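Local coordinates for protein SAWADEE HOMEODOMAIN HOMOLOG 1 (Arabidopsis thaliana, PDB 4IUP), which binds methylated histone H3 tails through its SAWADEE domain and acts with RNA polymerase IV in RNA-directed DNA methylation, at residues C79-E84 and T120-G125. The protein carries 2 engineered substitutions. Residues are numbered along the deposited sequence; the frame is centred on the assembly and turned at random.
Sequences CFQERE and TEESLG
L124 and C79 make the apolar, tightly packed end of this contact. The L124 methyl CD1 rests on C79 CB at 3.7 Å and also comes near the sulfur SG. The other methyl, L124 CD2, lies 4.1 Å from the carbonyl oxygen F80 O. Both side chains are buried. I129 of strand 129-131 touches both.

E122, two residues before L124, lies at the middle of the contact. Its chain runs extended toward strand 79-83, with CG anti to the backbone N (chi1 -177°). The carboxylate reaches that backbone through one water. The water donates to E122 OE2 at 2.8 Å. It also donates to F80 O, at 2.6 Å. From E82 N it accepts a hydrogen bond of 2.9 Å. The other oxygen, E122 OE1, is hydrogen-bonded to Y115 OH, so both ends of the carboxylate are held.

The far end is polar and looser, and its residues are partly exposed. R83 stretches out from CG to NE and meets T120 from the opposite direction. R83 NH2 donates to T120 OG1 at 2.6 Å, with an N-H...O angle of 148°. The hydroxyl lies at the guanidinium edge, in its plane. Q81 OE1 sits above one face of the R83 guanidinium, 3.4 Å from the plane and offset toward the rim. D118 joins the two residues again, by a salt bridge to R83 NH1 and a hydrogen bond to T120 OG1.

The strands cross at 112°, and their axes come no closer than 9.2 Å. They face each other across the curved, barrel-like sheet of a tudor-like half of the SAWADEE domain. Strand 121-124 pairs with 110-115, strand 76-83 with 86-98 and 129-131, and Y115 of strand 110-115 is touched by side chains of both segments.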
ATOM      1  N   CYS A  79      -1.316   1.816   3.542  1.00  8.44           N
ATOM      2  CA  CYS A  79      -1.857   1.960   4.892  1.00  6.92           C
ATOM      3  C   CYS A  79      -3.002   1.004   5.163  1.00 10.22           C
ATOM      4  O   CYS A  79      -3.893   0.829   4.323  1.00  8.15           O
ATOM      5  CB  CYS A  79      -2.366   3.386   5.108  1.00 11.85           C
ATOM      6  SG  CYS A  79      -1.177   4.664   4.748  1.00 14.87           S
ATOM      7  N   PHE A  80      -2.978   0.397   6.344  1.00  6.79           N
ATOM      8  CA  PHE A  80      -4.062  -0.478   6.774  1.00  8.64           C
ATOM      9  C   PHE A  80      -5.232   0.356   7.287  1.00 14.25           C
ATOM     10  O   PHE A  80      -5.168   0.934   8.379  1.00  8.47           O
ATOM     11  CB  PHE A  80      -3.575  -1.466   7.838  1.00  8.95           C
ATOM     12  CG  PHE A  80      -4.605  -2.487   8.239  1.00  9.95           C
ATOM     13  CD1 PHE A  80      -5.115  -3.385   7.307  1.00 11.36           C
ATOM     14  CD2 PHE A  80      -5.059  -2.556   9.552  1.00 11.60           C
ATOM     15  CE1 PHE A  80      -6.058  -4.335   7.672  1.00 11.31           C
ATOM     16  CE2 PHE A  80      -6.016  -3.510   9.929  1.00 10.20           C
ATOM     17  CZ  PHE A  80      -6.506  -4.399   8.994  1.00 12.52           C
ATOM     18  N   GLN A  81      -6.292   0.408   6.484  1.00  7.34           N
ATOM     19  CA  GLN A  81      -7.455   1.250   6.746  1.00  9.53           C
ATOM     20  C   GLN A  81      -8.615   0.378   7.206  1.00 13.70           C
ATOM     21  O   GLN A  81      -9.246  -0.313   6.400  1.00 11.74           O
ATOM     22  CB  GLN A  81      -7.832   2.029   5.481  1.00  9.55           C
ATOM     23  CG  GLN A  81      -8.951   3.073   5.652  1.00 13.48           C
ATOM     24  CD  GLN A  81      -9.467   3.582   4.319  1.00 16.14           C
ATOM     25  OE1 GLN A  81      -9.044   4.637   3.828  1.00 22.76           O
ATOM     26  NE2 GLN A  81     -10.365   2.829   3.716  1.00  9.35           N
ATOM     27  N   GLU A  82      -8.884   0.417   8.507  1.00  7.93           N
ATOM     28  CA  GLU A  82      -9.942  -0.390   9.104  1.00 10.27           C
ATOM     29  C   GLU A  82     -11.119   0.497   9.498  1.00 11.86           C
ATOM     30  O   GLU A  82     -10.964   1.432  10.282  1.00 13.54           O
ATOM     31  CB  GLU A  82      -9.402  -1.159  10.315  1.00 15.18           C
ATOM     32  CG  GLU A  82     -10.397  -2.146  10.922  1.00 24.10           C
ATOM     33  CD  GLU A  82      -9.746  -3.136  11.871  1.00 27.59           C
ATOM     34  OE1 GLU A  82      -8.817  -2.749  12.617  1.00 26.55           O
ATOM     35  OE2 GLU A  82     -10.178  -4.305  11.871  1.00 26.76           O
ATOM     36  N   ARG A  83     -12.288   0.203   8.934  1.00 12.75           N
ATOM     37  CA  ARG A  83     -13.503   0.990   9.173  1.00 20.44           C
ATOM     38  C   ARG A  83     -14.687   0.051   9.252  1.00 20.53           C
ATOM     39  O   ARG A  83     -14.941  -0.696   8.305  1.00 21.02           O
ATOM     40  CB  ARG A  83     -13.743   1.988   8.037  1.00 22.62           C
ATOM     41  CG  ARG A  83     -12.750   3.111   7.983  1.00 28.05           C
ATOM     42  CD  ARG A  83     -12.912   3.946   6.733  1.00 27.21           C
ATOM     43  NE  ARG A  83     -11.994   5.077   6.768  1.00 25.93           N
ATOM     44  CZ  ARG A  83     -11.786   5.927   5.768  1.00 28.31           C
ATOM     45  NH1 ARG A  83     -12.433   5.796   4.617  1.00 25.20           N
ATOM     46  NH2 ARG A  83     -10.918   6.916   5.929  1.00 27.04           N
ATOM     47  N   GLU A  84     -15.410   0.114  10.349  1.00 20.69           N
ATOM     48  CA  GLU A  84     -16.492  -0.797  10.576  1.00 25.46           C
ATOM     49  C   GLU A  84     -15.908  -2.245  10.454  1.00 37.54           C
ATOM     50  O   GLU A  84     -14.908  -2.537  11.049  1.00 41.76           O
ATOM     51  CB  GLU A  84     -17.676  -0.391   9.669  1.00 24.92           C
ATOM     52  CG  GLU A  84     -18.274   0.988  10.095  1.00 42.03           C
ATOM     53  CD  GLU A  84     -19.442   1.571   9.221  1.00 51.15           C
ATOM     54  OE1 GLU A  84     -19.404   1.588   8.002  1.00 39.29           O
ATOM     55  OE2 GLU A  84     -20.407   2.059   9.818  1.00 59.05           O
ATOM     56  N   THR A 120      -9.655  11.501   3.268  1.00 13.61           N
ATOM     57  CA  THR A 120      -9.829  11.482   4.717  1.00 12.59           C
ATOM     58  C   THR A 120      -8.486  11.296   5.417  1.00 13.06           C
ATOM     59  O   THR A 120      -7.512  10.860   4.793  1.00 14.53           O
ATOM     60  CB  THR A 120     -10.795  10.366   5.167  1.00 23.96           C
ATOM     61  OG1 THR A 120     -10.300   9.097   4.719  1.00 23.01           O
ATOM     62  CG2 THR A 120     -12.190  10.599   4.599  1.00 25.29           C
ATOM     63  N   GLU A 121      -8.439  11.617   6.707  1.00 13.52           N
ATOM     64  CA  GLU A 121      -7.195  11.500   7.469  1.00 17.00           C
ATOM     65  C   GLU A 121      -7.330  10.555   8.660  1.00 20.58           C
ATOM     66  O   GLU A 121      -8.419  10.396   9.221  1.00 20.08           O
ATOM     67  CB  GLU A 121      -6.692  12.879   7.909  1.00 15.62           C
ATOM     68  CG  GLU A 121      -6.209  13.740   6.751  1.00 21.01           C
ATOM     69  CD  GLU A 121      -5.629  15.073   7.186  1.00 29.44           C
ATOM     70  OE1 GLU A 121      -5.978  15.556   8.283  1.00 24.93           O
ATOM     71  OE2 GLU A 121      -4.816  15.640   6.423  1.00 32.59           O
ATOM     72  N   GLU A 122      -6.220   9.922   9.032  1.00 12.57           N
ATOM     73  CA  GLU A 122      -6.195   8.980  10.146  1.00 10.73           C
ATOM     74  C   GLU A 122      -4.803   8.986  10.768  1.00 12.16           C
ATOM     75  O   GLU A 122      -3.805   9.081  10.055  1.00 12.26           O
ATOM     76  CB  GLU A 122      -6.548   7.565   9.663  1.00 13.38           C
ATOM     77  CG  GLU A 122      -6.609   6.513  10.769  1.00 18.17           C
ATOM     78  CD  GLU A 122      -7.183   5.172  10.320  1.00 27.20           C
ATOM     79  OE1 GLU A 122      -7.416   4.966   9.105  1.00 20.28           O
ATOM     80  OE2 GLU A 122      -7.391   4.307  11.200  1.00 33.22           O
ATOM     81  N   SER A 123      -4.748   8.909  12.096  1.00  7.29           N
ATOM     82  CA  SER A 123      -3.491   8.747  12.804  1.00  9.69           C
ATOM     83  C   SER A 123      -3.151   7.261  12.920  1.00 12.07           C
ATOM     84  O   SER A 123      -3.912   6.490  13.499  1.00 12.70           O
ATOM     85  CB  SER A 123      -3.571   9.396  14.186  1.00 14.84           C
ATOM     86  OG  SER A 123      -3.693  10.802  14.060  1.00 15.81           O
ATOM     87  N   LEU A 124      -2.007   6.869  12.361  1.00 13.36           N
ATOM     88  CA  LEU A 124      -1.589   5.469  12.326  1.00 12.42           C
ATOM     89  C   LEU A 124      -0.231   5.261  12.981  1.00 14.91           C
ATOM     90  O   LEU A 124       0.626   6.153  12.971  1.00 11.66           O
ATOM     91  CB  LEU A 124      -1.547   4.949  10.880  1.00  5.16           C
ATOM     92  CG  LEU A 124      -2.873   4.883  10.104  1.00  6.64           C
ATOM     93  CD1 LEU A 124      -2.631   4.454   8.670  1.00  7.73           C
ATOM     94  CD2 LEU A 124      -3.847   3.935  10.775  1.00  8.68           C
ATOM     95  N   GLY A 125      -0.041   4.079  13.551  1.00  8.82           N
ATOM     96  CA  GLY A 125       1.269   3.674  14.036  1.00  9.23           C
ATOM     97  C   GLY A 125       2.051   2.998  12.921  1.00  9.92           C
ATOM     98  O   GLY A 125       1.496   2.655  11.856  1.00  8.52           O
TER
HETATM   99  O   HOH W   1      -6.876   1.754  10.182  1.00 17.77           O